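Local coordinates for protein fatty acid synthase 1, isoform A (Drosophila melanogaster, PDB 6FN6) that probably builds long-chain saturated fatty acids as a multifunctional synthase, of which this is the modifying region with dehydratase, enoylreductase and ketoreductase domains, at residues Phe494-Met500 with Arg513-Val517; Tyr485-Gly490 with Asp519-Phe525; Phe1059-Ser1063 with Tyr1074-Asn1078; Leu470-Leu474 with Glu506-Lys510. All blocks are in the same frame, centred on the assembly; numbering follows the deposited sequence.

Interaction 1: Phe494-Met500 with Arg513-Val517; sequences FGAVGLM and RLVFV
Ala-496 on helix 496-504 lies against Phe-516 on strand 512-517, packing the helix on the second strand of a beta-alpha-beta unit (483-489, 496-504, 512-517) in the Rossmann-like pseudo-ketoreductase domain. The short axes run nearly antiparallel, at 160° and 10.0 Å at closest approach, as expected of the return helix of such a unit.

One CH-pi contact is present: Ala-496 CB stands 3.8 Å from the Phe-516 ring centroid and only 10° off the ring normal, so the methyl sits squarely over one face. The Phe-516 CG lies anti to the backbone N (chi1 -164°), which carries the ring out under the first helical turn, close to the N-cap residue Gly-495.

The remaining side-chain contacts are apolar and centre on Leu-514. Its CD1 meets Leu-499 CD2 at 4.0 Å. On its other branch and stem Met-500 slides past in the opposite direction, the bent thioether bringing SD to 3.6 Å from Leu-514 CB. Val-544 of strand 542-546 touches both Ala-496 and Phe-516, extending this buried layer to the next strand.

At the edge of the Phe-516 ring, and in its plane, lies the backbone oxygen Phe-494 O, 3.0 Å from Phe-516 CZ.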
loop_
_atom_site.group_PDB
_atom_site.type_symbol
_atom_site.label_atom_id
_atom_site.label_comp_id
_atom_site.label_asym_id
_atom_site.label_seq_id
_atom_site.Cartn_x
_atom_site.Cartn_y
_atom_site.Cartn_z
ATOM N N PHE A 494 -69.583 -17.327 -23.136
ATOM C CA PHE A 494 -69.757 -18.233 -22.013
ATOM C C PHE A 494 -68.862 -19.446 -22.194
ATOM O O PHE A 494 -69.262 -20.443 -22.796
ATOM C CB PHE A 494 -71.217 -18.666 -21.870
ATOM C CG PHE A 494 -72.123 -17.578 -21.365
ATOM C CD1 PHE A 494 -71.882 -16.961 -20.149
ATOM C CD2 PHE A 494 -73.222 -17.180 -22.105
ATOM C CE1 PHE A 494 -72.717 -15.961 -19.685
ATOM C CE2 PHE A 494 -74.060 -16.182 -21.647
ATOM C CZ PHE A 494 -73.807 -15.571 -20.435
ATOM N N GLY A 495 -67.635 -19.337 -21.697
ATOM C CA GLY A 495 -66.727 -20.463 -21.663
ATOM C C GLY A 495 -67.202 -21.441 -20.613
ATOM O O GLY A 495 -67.590 -21.032 -19.518
ATOM N N ALA A 496 -67.154 -22.729 -20.932
ATOM C CA ALA A 496 -67.704 -23.748 -20.050
ATOM C C ALA A 496 -66.974 -23.772 -18.707
ATOM O O ALA A 496 -67.601 -23.911 -17.655
ATOM C CB ALA A 496 -67.637 -25.114 -20.718
ATOM N N VAL A 497 -65.652 -23.633 -18.746
ATOM C CA VAL A 497 -64.837 -23.720 -17.536
ATOM C C VAL A 497 -65.183 -22.596 -16.565
ATOM O O VAL A 497 -65.460 -22.841 -15.391
ATOM C CB VAL A 497 -63.333 -23.705 -17.888
ATOM C CG1 VAL A 497 -62.467 -23.624 -16.629
ATOM C CG2 VAL A 497 -62.973 -24.941 -18.699
ATOM N N GLY A 498 -65.173 -21.364 -17.060
ATOM C CA GLY A 498 -65.470 -20.214 -16.229
ATOM C C GLY A 498 -66.870 -20.261 -15.655
ATOM O O GLY A 498 -67.075 -20.016 -14.464
ATOM N N LEU A 499 -67.836 -20.591 -16.506
ATOM C CA LEU A 499 -69.234 -20.643 -16.098
ATOM C C LEU A 499 -69.452 -21.700 -15.019
ATOM O O LEU A 499 -70.237 -21.500 -14.095
ATOM C CB LEU A 499 -70.130 -20.923 -17.302
ATOM C CG LEU A 499 -71.639 -20.906 -17.036
ATOM C CD1 LEU A 499 -72.074 -19.549 -16.497
ATOM C CD2 LEU A 499 -72.426 -21.269 -18.288
ATOM N N MET A 500 -68.755 -22.825 -15.140
ATOM C CA MET A 500 -68.869 -23.889 -14.151
ATOM C C MET A 500 -68.418 -23.387 -12.784
ATOM O O MET A 500 -69.108 -23.576 -11.782
ATOM C CB MET A 500 -68.034 -25.103 -14.560
ATOM C CG MET A 500 -68.257 -26.338 -13.692
ATOM S SD MET A 500 -69.903 -27.058 -13.883
ATOM C CE MET A 500 -70.798 -26.346 -12.503
ATOM N N ARG A 513 -76.333 -28.390 -11.935
ATOM C CA ARG A 513 -75.737 -29.265 -12.944
ATOM C C ARG A 513 -75.641 -28.531 -14.281
ATOM O O ARG A 513 -76.658 -28.148 -14.857
ATOM C CB ARG A 513 -76.554 -30.549 -13.111
ATOM C CG ARG A 513 -76.764 -31.348 -11.834
ATOM C CD ARG A 513 -75.471 -31.973 -11.329
ATOM N NE ARG A 513 -75.690 -32.787 -10.132
ATOM C CZ ARG A 513 -75.653 -32.326 -8.885
ATOM N NH1 ARG A 513 -75.414 -31.043 -8.648
ATOM N NH2 ARG A 513 -75.864 -33.150 -7.868
ATOM N N LEU A 514 -74.420 -28.356 -14.780
ATOM C CA LEU A 514 -74.199 -27.600 -16.013
ATOM C C LEU A 514 -74.330 -28.473 -17.255
ATOM O O LEU A 514 -73.651 -29.490 -17.393
ATOM C CB LEU A 514 -72.816 -26.945 -15.994
ATOM C CG LEU A 514 -72.386 -26.240 -17.284
ATOM C CD1 LEU A 514 -73.365 -25.138 -17.660
ATOM C CD2 LEU A 514 -70.987 -25.682 -17.129
ATOM N N VAL A 515 -75.208 -28.052 -18.161
ATOM C CA VAL A 515 -75.394 -28.723 -19.441
ATOM C C VAL A 515 -74.971 -27.768 -20.554
ATOM O O VAL A 515 -75.733 -26.892 -20.961
ATOM C CB VAL A 515 -76.849 -29.194 -19.616
ATOM C CG1 VAL A 515 -77.020 -29.960 -20.920
ATOM C CG2 VAL A 515 -77.266 -30.056 -18.433
ATOM N N PHE A 516 -73.741 -27.941 -21.029
ATOM C CA PHE A 516 -73.146 -27.027 -21.999
ATOM C C PHE A 516 -73.118 -27.649 -23.396
ATOM O O PHE A 516 -72.491 -28.686 -23.609
ATOM C CB PHE A 516 -71.727 -26.649 -21.562
ATOM C CG PHE A 516 -71.172 -25.449 -22.273
ATOM C CD1 PHE A 516 -70.578 -25.573 -23.516
ATOM C CD2 PHE A 516 -71.227 -24.200 -21.682
ATOM C CE1 PHE A 516 -70.063 -24.467 -24.166
ATOM C CE2 PHE A 516 -70.710 -23.091 -22.325
ATOM C CZ PHE A 516 -70.127 -23.225 -23.567
ATOM N N VAL A 517 -73.793 -27.009 -24.345
ATOM C CA VAL A 517 -73.881 -27.529 -25.706
ATOM C C VAL A 517 -73.393 -26.489 -26.710
ATOM O O VAL A 517 -74.044 -25.468 -26.925
ATOM C CB VAL A 517 -75.325 -27.967 -26.033
ATOM C CG1 VAL A 517 -75.407 -28.540 -27.436
ATOM C CG2 VAL A 517 -75.828 -28.974 -25.007
#

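Interaction 2: Tyr485-Gly490 with Asp519-Phe525; sequences YVVCQG and DAKAEKF
The Phe-525 ring carries Val-487 CG2 on one face, and its CZ in turn lies over a face of the Tyr-485 ring. CG2 of Val-487 is 3.8 Å from the Phe-525 centroid and 20° off the normal, displaced toward the rim beside CG: a CH-pi contact. The two aromatic rings meet obliquely, centroids 5.4 Å apart and planes at 44°, with Phe-525 CZ 3.7 Å from Tyr-485 CG. Val-515 and Val-456, on the strands flanking 483-489, and Leu-536 of helix 530-536 also touch Phe-525, so the loop after strand 512-517 is pinned back on the Rossmann-like sheet. The Tyr-485 hydroxyl is hydrogen-bonded to Arg-452 NH2.

Farther along the strand the contact turns polar. With CG anti to its backbone N (chi1 -179°) and the chain extended beyond it, Gln-489 reaches to the carbonyls of the loop, and NE2 makes a weak, strongly bent bond to Ala-520 O at 3.3 Å. Ala-522 O lies 3.5 Å from the same NE2. Gly-490 CA faces Ala-520 CB at 4.2 Å, its backbone at a positive phi that suits glycine.

Replacing Phe-525 with an alanine would probably leave Val-487 CG2 and the Tyr-485 face without their apolar cover and let this loop shift. The chemistry thus implies a loop held chiefly by its hydrophobic end, while a partly exposed amide gives only a weak tie.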
loop_
_atom_site.group_PDB
_atom_site.type_symbol
_atom_site.label_atom_id
_atom_site.label_comp_id
_atom_site.label_asym_id
_atom_site.label_seq_id
_atom_site.Cartn_x
_atom_site.Cartn_y
_atom_site.Cartn_z
ATOM N N TYR A 485 -80.749 -27.542 -13.199
ATOM C CA TYR A 485 -79.996 -27.750 -14.428
ATOM C C TYR A 485 -79.783 -26.421 -15.133
ATOM O O TYR A 485 -80.739 -25.787 -15.580
ATOM C CB TYR A 485 -80.714 -28.724 -15.367
ATOM C CG TYR A 485 -80.664 -30.165 -14.921
ATOM C CD1 TYR A 485 -79.574 -30.967 -15.223
ATOM C CD2 TYR A 485 -81.717 -30.729 -14.212
ATOM C CE1 TYR A 485 -79.523 -32.286 -14.818
ATOM C CE2 TYR A 485 -81.676 -32.048 -13.805
ATOM C CZ TYR A 485 -80.578 -32.821 -14.113
ATOM O OH TYR A 485 -80.534 -34.133 -13.709
ATOM N N VAL A 486 -78.527 -26.000 -15.223
ATOM C CA VAL A 486 -78.181 -24.774 -15.925
ATOM C C VAL A 486 -77.840 -25.139 -17.361
ATOM O O VAL A 486 -76.845 -25.816 -17.617
ATOM C CB VAL A 486 -77.011 -24.038 -15.244
ATOM C CG1 VAL A 486 -76.815 -22.659 -15.854
ATOM C CG2 VAL A 486 -77.240 -23.935 -13.740
ATOM N N VAL A 487 -78.675 -24.701 -18.296
ATOM C CA VAL A 487 -78.512 -25.064 -19.700
ATOM C C VAL A 487 -77.965 -23.883 -20.486
ATOM O O VAL A 487 -78.565 -22.815 -20.501
ATOM C CB VAL A 487 -79.843 -25.551 -20.304
ATOM C CG1 VAL A 487 -79.660 -25.937 -21.766
ATOM C CG2 VAL A 487 -80.386 -26.727 -19.508
ATOM N N CYS A 488 -76.824 -24.079 -21.136
ATOM C CA CYS A 488 -76.200 -23.025 -21.932
ATOM C C CYS A 488 -75.914 -23.520 -23.348
ATOM O O CYS A 488 -74.814 -23.992 -23.636
ATOM C CB CYS A 488 -74.907 -22.544 -21.272
ATOM S SG CYS A 488 -74.075 -21.221 -22.181
ATOM N N GLN A 489 -76.908 -23.417 -24.224
ATOM C CA GLN A 489 -76.793 -23.948 -25.579
ATOM C C GLN A 489 -76.517 -22.860 -26.618
ATOM O O GLN A 489 -77.298 -21.921 -26.774
ATOM C CB GLN A 489 -78.073 -24.698 -25.957
ATOM C CG GLN A 489 -78.039 -25.319 -27.343
ATOM C CD GLN A 489 -79.130 -26.353 -27.555
ATOM O OE1 GLN A 489 -79.945 -26.608 -26.668
ATOM N NE2 GLN A 489 -79.149 -26.955 -28.738
ATOM N N GLY A 490 -75.406 -23.010 -27.336
ATOM C CA GLY A 490 -75.056 -22.114 -28.426
ATOM C C GLY A 490 -74.949 -20.653 -28.037
ATOM O O GLY A 490 -75.473 -19.781 -28.731
ATOM N N ASP A 519 -72.903 -26.761 -30.146
ATOM C CA ASP A 519 -73.673 -26.713 -31.382
ATOM C C ASP A 519 -75.106 -26.286 -31.081
ATOM O O ASP A 519 -75.800 -26.940 -30.300
ATOM C CB ASP A 519 -73.659 -28.073 -32.079
ATOM C CG ASP A 519 -74.032 -27.976 -33.543
ATOM O OD1 ASP A 519 -74.451 -26.880 -33.971
ATOM O OD2 ASP A 519 -73.909 -28.990 -34.262
ATOM N N ALA A 520 -75.556 -25.200 -31.703
ATOM C CA ALA A 520 -76.888 -24.677 -31.421
ATOM C C ALA A 520 -77.981 -25.541 -32.044
ATOM O O ALA A 520 -79.145 -25.454 -31.652
ATOM C CB ALA A 520 -77.003 -23.245 -31.919
ATOM N N LYS A 521 -77.610 -26.367 -33.018
ATOM C CA LYS A 521 -78.559 -27.292 -33.628
ATOM C C LYS A 521 -78.426 -28.652 -32.946
ATOM O O LYS A 521 -77.549 -29.448 -33.281
ATOM C CB LYS A 521 -78.344 -27.401 -35.141
ATOM C CG LYS A 521 -76.989 -27.924 -35.553
ATOM C CD LYS A 521 -76.555 -27.345 -36.886
ATOM C CE LYS A 521 -75.094 -27.643 -37.171
ATOM N NZ LYS A 521 -74.650 -27.053 -38.464
ATOM N N ALA A 522 -79.295 -28.899 -31.976
ATOM C CA ALA A 522 -79.276 -30.146 -31.224
ATOM C C ALA A 522 -80.599 -30.290 -30.490
ATOM O O ALA A 522 -81.305 -29.302 -30.287
ATOM C CB ALA A 522 -78.107 -30.173 -30.252
ATOM N N GLU A 523 -80.938 -31.511 -30.093
ATOM C CA GLU A 523 -82.201 -31.744 -29.406
ATOM C C GLU A 523 -82.265 -30.824 -28.199
ATOM O O GLU A 523 -81.290 -30.699 -27.455
ATOM C CB GLU A 523 -82.340 -33.205 -28.968
ATOM C CG GLU A 523 -82.466 -34.208 -30.105
ATOM C CD GLU A 523 -81.131 -34.556 -30.738
ATOM O OE1 GLU A 523 -80.109 -33.951 -30.351
ATOM O OE2 GLU A 523 -81.106 -35.440 -31.620
ATOM N N LYS A 524 -83.409 -30.178 -28.005
ATOM C CA LYS A 524 -83.570 -29.259 -26.890
ATOM C C LYS A 524 -83.268 -30.019 -25.613
ATOM O O LYS A 524 -83.372 -31.246 -25.582
ATOM C CB LYS A 524 -84.988 -28.682 -26.850
ATOM C CG LYS A 524 -85.418 -27.974 -28.125
ATOM C CD LYS A 524 -84.536 -26.776 -28.435
ATOM C CE LYS A 524 -85.024 -26.044 -29.674
ATOM N NZ LYS A 524 -84.192 -24.852 -29.979
ATOM N N PHE A 525 -82.886 -29.309 -24.560
ATOM C CA PHE A 525 -82.589 -29.985 -23.309
ATOM C C PHE A 525 -83.840 -30.730 -22.864
ATOM O O PHE A 525 -84.947 -30.196 -22.928
ATOM C CB PHE A 525 -82.131 -29.004 -22.230
ATOM C CG PHE A 525 -82.028 -29.625 -20.870
ATOM C CD1 PHE A 525 -80.889 -30.317 -20.498
ATOM C CD2 PHE A 525 -83.069 -29.524 -19.964
ATOM C CE1 PHE A 525 -80.790 -30.895 -19.251
ATOM C CE2 PHE A 525 -82.975 -30.101 -18.714
ATOM C CZ PHE A 525 -81.834 -30.787 -18.357
#

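Interaction 3: Phe1059-Ser1063 with Tyr1074-Asn1078; sequences FSSVS and YGLAN
Tyr-1074 and Asn-1078, one helical turn apart, both reach across to the strand end 1059-1063. The Tyr-1074 ring presents its edge: Ser-1061 O lies in the ring plane, 3.3 Å from CE2, while OH receives a weak but nearly straight bond (172°) from Ser-1061 N at 3.5 Å. The CG anti to the Tyr-1074 backbone N (chi1 -167°) directs the ring along the loop.

The Asn-1078 amide uses both ends. ND2 donates to Ser-1061 O at 2.8 Å, the acceptor tilted slightly from the amide plane; OD1 accepts Ser-1060 OG at 3.1 Å, with the hydroxyl 57° above the carbonyl plane. One donated and one accepted bond would probably fix which way the amide is flipped. A leucine in place of Asn-1078 would probably leave Ser-1060 OG and Ser-1061 O without these partners.

Y-x-x-x-N is the pattern of synthase ketoreductases in the short-chain dehydrogenase/reductase family, whose relatives use a tyrosine and a serine in catalysis, so this contact probably belongs to the reductase site. It joins the end of strand 1055-1060 and the following loop to helix 1072-1090. Strand 1096-1099 touches Ser-1060 and Asn-1078 through Gln-1099, Lys-1035 of helix 1034-1049 packs on Tyr-1074, and helix 496-504 meets Leu-1076.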
loop_
_atom_site.group_PDB
_atom_site.type_symbol
_atom_site.label_atom_id
_atom_site.label_comp_id
_atom_site.label_asym_id
_atom_site.label_seq_id
_atom_site.Cartn_x
_atom_site.Cartn_y
_atom_site.Cartn_z
ATOM N N PHE A 1059 -55.174 -11.749 -18.947
ATOM C CA PHE A 1059 -54.781 -12.208 -17.613
ATOM C C PHE A 1059 -55.889 -12.014 -16.580
ATOM O O PHE A 1059 -56.681 -11.077 -16.674
ATOM C CB PHE A 1059 -53.519 -11.478 -17.145
ATOM C CG PHE A 1059 -52.307 -11.768 -17.976
ATOM C CD1 PHE A 1059 -51.501 -12.858 -17.686
ATOM C CD2 PHE A 1059 -51.971 -10.959 -19.046
ATOM C CE1 PHE A 1059 -50.385 -13.135 -18.448
ATOM C CE2 PHE A 1059 -50.854 -11.230 -19.813
ATOM C CZ PHE A 1059 -50.060 -12.320 -19.513
ATOM N N SER A 1060 -55.927 -12.903 -15.590
ATOM C CA SER A 1060 -56.917 -12.834 -14.520
ATOM C C SER A 1060 -56.679 -13.929 -13.483
ATOM O O SER A 1060 -55.821 -14.792 -13.664
ATOM C CB SER A 1060 -58.333 -12.954 -15.086
ATOM O OG SER A 1060 -58.466 -14.125 -15.872
ATOM N N SER A 1061 -57.439 -13.876 -12.392
ATOM C CA SER A 1061 -57.406 -14.911 -11.362
ATOM C C SER A 1061 -58.702 -15.725 -11.384
ATOM O O SER A 1061 -59.707 -15.290 -11.944
ATOM C CB SER A 1061 -57.193 -14.290 -9.982
ATOM O OG SER A 1061 -57.101 -15.289 -8.982
ATOM N N VAL A 1062 -58.672 -16.905 -10.771
ATOM C CA VAL A 1062 -59.835 -17.784 -10.736
ATOM C C VAL A 1062 -60.883 -17.248 -9.766
ATOM O O VAL A 1062 -60.547 -16.672 -8.730
ATOM C CB VAL A 1062 -59.431 -19.226 -10.356
ATOM C CG1 VAL A 1062 -60.644 -20.154 -10.364
ATOM C CG2 VAL A 1062 -58.356 -19.746 -11.296
ATOM N N SER A 1063 -62.153 -17.451 -10.114
ATOM C CA SER A 1063 -63.277 -17.038 -9.275
ATOM C C SER A 1063 -63.133 -15.594 -8.800
ATOM O O SER A 1063 -64.119 -14.943 -8.456
ATOM C CB SER A 1063 -63.414 -17.973 -8.069
ATOM O OG SER A 1063 -62.250 -17.956 -7.262
ATOM N N TYR A 1074 -67.115 -11.501 -11.502
ATOM C CA TYR A 1074 -65.725 -11.671 -11.896
ATOM C C TYR A 1074 -65.579 -13.014 -12.601
ATOM O O TYR A 1074 -64.908 -13.122 -13.629
ATOM C CB TYR A 1074 -64.790 -11.591 -10.687
ATOM C CG TYR A 1074 -63.334 -11.438 -11.063
ATOM C CD1 TYR A 1074 -62.817 -10.198 -11.413
ATOM C CD2 TYR A 1074 -62.475 -12.531 -11.071
ATOM C CE1 TYR A 1074 -61.488 -10.048 -11.760
ATOM C CE2 TYR A 1074 -61.141 -12.390 -11.416
ATOM C CZ TYR A 1074 -60.655 -11.147 -11.760
ATOM O OH TYR A 1074 -59.332 -10.996 -12.106
ATOM N N GLY A 1075 -66.226 -14.036 -12.050
ATOM C CA GLY A 1075 -66.197 -15.361 -12.639
ATOM C C GLY A 1075 -66.764 -15.363 -14.045
ATOM O O GLY A 1075 -66.282 -16.084 -14.919
ATOM N N LEU A 1076 -67.794 -14.550 -14.261
ATOM C CA LEU A 1076 -68.433 -14.461 -15.567
ATOM C C LEU A 1076 -67.547 -13.702 -16.546
ATOM O O LEU A 1076 -67.593 -13.943 -17.751
ATOM C CB LEU A 1076 -69.800 -13.784 -15.452
ATOM C CG LEU A 1076 -70.922 -14.648 -14.869
ATOM C CD1 LEU A 1076 -72.140 -13.800 -14.528
ATOM C CD2 LEU A 1076 -71.304 -15.760 -15.837
ATOM N N ALA A 1077 -66.747 -12.777 -16.028
ATOM C CA ALA A 1077 -65.805 -12.042 -16.862
ATOM C C ALA A 1077 -64.746 -13.008 -17.381
ATOM O O ALA A 1077 -64.323 -12.920 -18.534
ATOM C CB ALA A 1077 -65.169 -10.905 -16.087
ATOM N N ASN A 1078 -64.323 -13.931 -16.522
ATOM C CA ASN A 1078 -63.381 -14.969 -16.924
ATOM C C ASN A 1078 -63.989 -15.834 -18.022
ATOM O O ASN A 1078 -63.384 -16.040 -19.072
ATOM C CB ASN A 1078 -62.989 -15.845 -15.731
ATOM C CG ASN A 1078 -62.045 -15.146 -14.776
ATOM O OD1 ASN A 1078 -61.486 -14.098 -15.094
ATOM N ND2 ASN A 1078 -61.863 -15.727 -13.597
#

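Interaction 4: Leu470-Leu474 with Glu506-Lys510; sequences LKAAL and ENGGK
Leu-474 of helix 466-480 is pressed into the type II turn Glu-506 to Gly-509, and this is the close-packed half of the contact. Its CD2 branch lies 3.5 Å from Glu-506 CB and 3.4 Å from Asn-507 O, while CG approaches Gly-508 O at the same 3.4 Å. Backbone carbonyls therefore line much of the leucine's bed. Gly-508 occupies the third turn position with phi 86°, where a side chain would run into the preceding carbonyl and crowd Leu-474 O; the turn itself is closed by a weak bond from Gly-509 N to Glu-506 O at 3.0 Å.

The solvent side is formed by exposed Lys-471, one turn earlier on the helix, and by Asn-507. Here the side chains of Lys-471 and Glu-506 cross at about a right angle. A bend at the lysine's last torsion (chi4 -69°) turns NZ in toward the carboxylate, 2.6 Å from Glu-506 OE2, which offers its syn lone pair. A weaker bond runs from NZ to OE1 at 3.0 Å.

Glu-506 OE1 is also weakly bonded to Thr-1072 of the ketoreductase helix 1072-1090. The chemistry implies a leucine packed on a turn's backbone and on Glu-506 CB, bordered by a forked salt bridge in which the lysine's positive charge would probably stabilise the ionised glutamate.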
loop_
_atom_site.group_PDB
_atom_site.type_symbol
_atom_site.label_atom_id
_atom_site.label_comp_id
_atom_site.label_asym_id
_atom_site.label_seq_id
_atom_site.Cartn_x
_atom_site.Cartn_y
_atom_site.Cartn_z
ATOM N N LEU A 470 -80.975 -17.864 -11.458
ATOM C CA LEU A 470 -80.201 -18.981 -10.933
ATOM C C LEU A 470 -80.090 -18.890 -9.415
ATOM O O LEU A 470 -80.332 -19.867 -8.705
ATOM C CB LEU A 470 -78.810 -19.011 -11.571
ATOM C CG LEU A 470 -77.871 -20.136 -11.130
ATOM C CD1 LEU A 470 -78.469 -21.505 -11.429
ATOM C CD2 LEU A 470 -76.520 -19.984 -11.805
ATOM N N LYS A 471 -79.718 -17.711 -8.926
ATOM C CA LYS A 471 -79.594 -17.473 -7.491
ATOM C C LYS A 471 -80.908 -17.758 -6.775
ATOM O O LYS A 471 -80.929 -18.391 -5.718
ATOM C CB LYS A 471 -79.157 -16.032 -7.225
ATOM C CG LYS A 471 -77.685 -15.769 -7.490
ATOM C CD LYS A 471 -77.322 -14.322 -7.193
ATOM C CE LYS A 471 -75.817 -14.117 -7.159
ATOM N NZ LYS A 471 -75.201 -14.777 -5.975
ATOM N N ALA A 472 -82.003 -17.289 -7.361
ATOM C CA ALA A 472 -83.324 -17.507 -6.789
ATOM C C ALA A 472 -83.631 -18.995 -6.765
ATOM O O ALA A 472 -84.211 -19.506 -5.807
ATOM C CB ALA A 472 -84.381 -16.756 -7.581
ATOM N N ALA A 473 -83.233 -19.687 -7.828
ATOM C CA ALA A 473 -83.470 -21.118 -7.948
ATOM C C ALA A 473 -82.625 -21.907 -6.955
ATOM O O ALA A 473 -83.091 -22.891 -6.381
ATOM C CB ALA A 473 -83.182 -21.580 -9.367
ATOM N N LEU A 474 -81.386 -21.473 -6.750
ATOM C CA LEU A 474 -80.486 -22.164 -5.833
ATOM C C LEU A 474 -80.992 -22.098 -4.393
ATOM O O LEU A 474 -80.957 -23.094 -3.670
ATOM C CB LEU A 474 -79.074 -21.578 -5.923
ATOM C CG LEU A 474 -78.086 -22.383 -6.772
ATOM C CD1 LEU A 474 -78.576 -22.537 -8.206
ATOM C CD2 LEU A 474 -76.713 -21.741 -6.745
ATOM N N GLU A 506 -71.536 -20.463 -5.941
ATOM C CA GLU A 506 -72.783 -19.860 -5.489
ATOM C C GLU A 506 -73.323 -20.609 -4.276
ATOM O O GLU A 506 -73.021 -21.785 -4.074
ATOM C CB GLU A 506 -73.818 -19.854 -6.613
ATOM C CG GLU A 506 -73.579 -18.786 -7.663
ATOM C CD GLU A 506 -73.972 -17.405 -7.181
ATOM O OE1 GLU A 506 -73.464 -16.411 -7.742
ATOM O OE2 GLU A 506 -74.795 -17.313 -6.245
ATOM N N ASN A 507 -74.113 -19.915 -3.465
ATOM C CA ASN A 507 -74.739 -20.515 -2.293
ATOM C C ASN A 507 -75.780 -21.541 -2.726
ATOM O O ASN A 507 -76.774 -21.194 -3.362
ATOM C CB ASN A 507 -75.371 -19.440 -1.407
ATOM C CG ASN A 507 -74.332 -18.600 -0.684
ATOM O OD1 ASN A 507 -73.153 -18.955 -0.638
ATOM N ND2 ASN A 507 -74.766 -17.484 -0.110
ATOM N N GLY A 508 -75.543 -22.806 -2.391
ATOM C CA GLY A 508 -76.416 -23.880 -2.832
ATOM C C GLY A 508 -76.025 -24.385 -4.205
ATOM O O GLY A 508 -76.840 -24.947 -4.937
ATOM N N GLY A 509 -74.760 -24.177 -4.549
ATOM C CA GLY A 509 -74.238 -24.543 -5.849
ATOM C C GLY A 509 -74.092 -26.040 -6.023
ATOM O O GLY A 509 -74.071 -26.540 -7.148
ATOM N N LYS A 510 -73.981 -26.759 -4.908
ATOM C CA LYS A 510 -73.862 -28.213 -4.949
ATOM C C LYS A 510 -75.057 -28.845 -5.659
ATOM O O LYS A 510 -74.978 -29.975 -6.138
ATOM C CB LYS A 510 -73.773 -28.791 -3.533
ATOM C CG LYS A 510 -74.959 -28.412 -2.638
ATOM C CD LYS A 510 -74.807 -28.930 -1.213
ATOM C CE LYS A 510 -76.075 -28.680 -0.400
ATOM N NZ LYS A 510 -76.328 -29.739 0.620
#

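Interactions 1, 2 and 4 all lie in the pseudo-ketoreductase domain. Interactions 1 and 2 have centres 11 Å apart and share neighbouring strands, with probable backbone bonds of 2.8 Å from Val-515 N to Val-486 O and from Gly-490 N to Val-517 O. Interaction 4 covers the sheet with another helix and meets interaction 2 where Leu-470 CD1 lies 3.6 Å from Val-486 CG2. Interaction 3, the one that probably lies at the ketoreductase site, has its centre about 14 Å from that of interaction 1; Leu-499 CD1 and Leu-1076 CD2, 3.9 Å apart, are in packing contact across the two domains. None of the four lies near the predicted dehydratase residues His-24 and Asp-175.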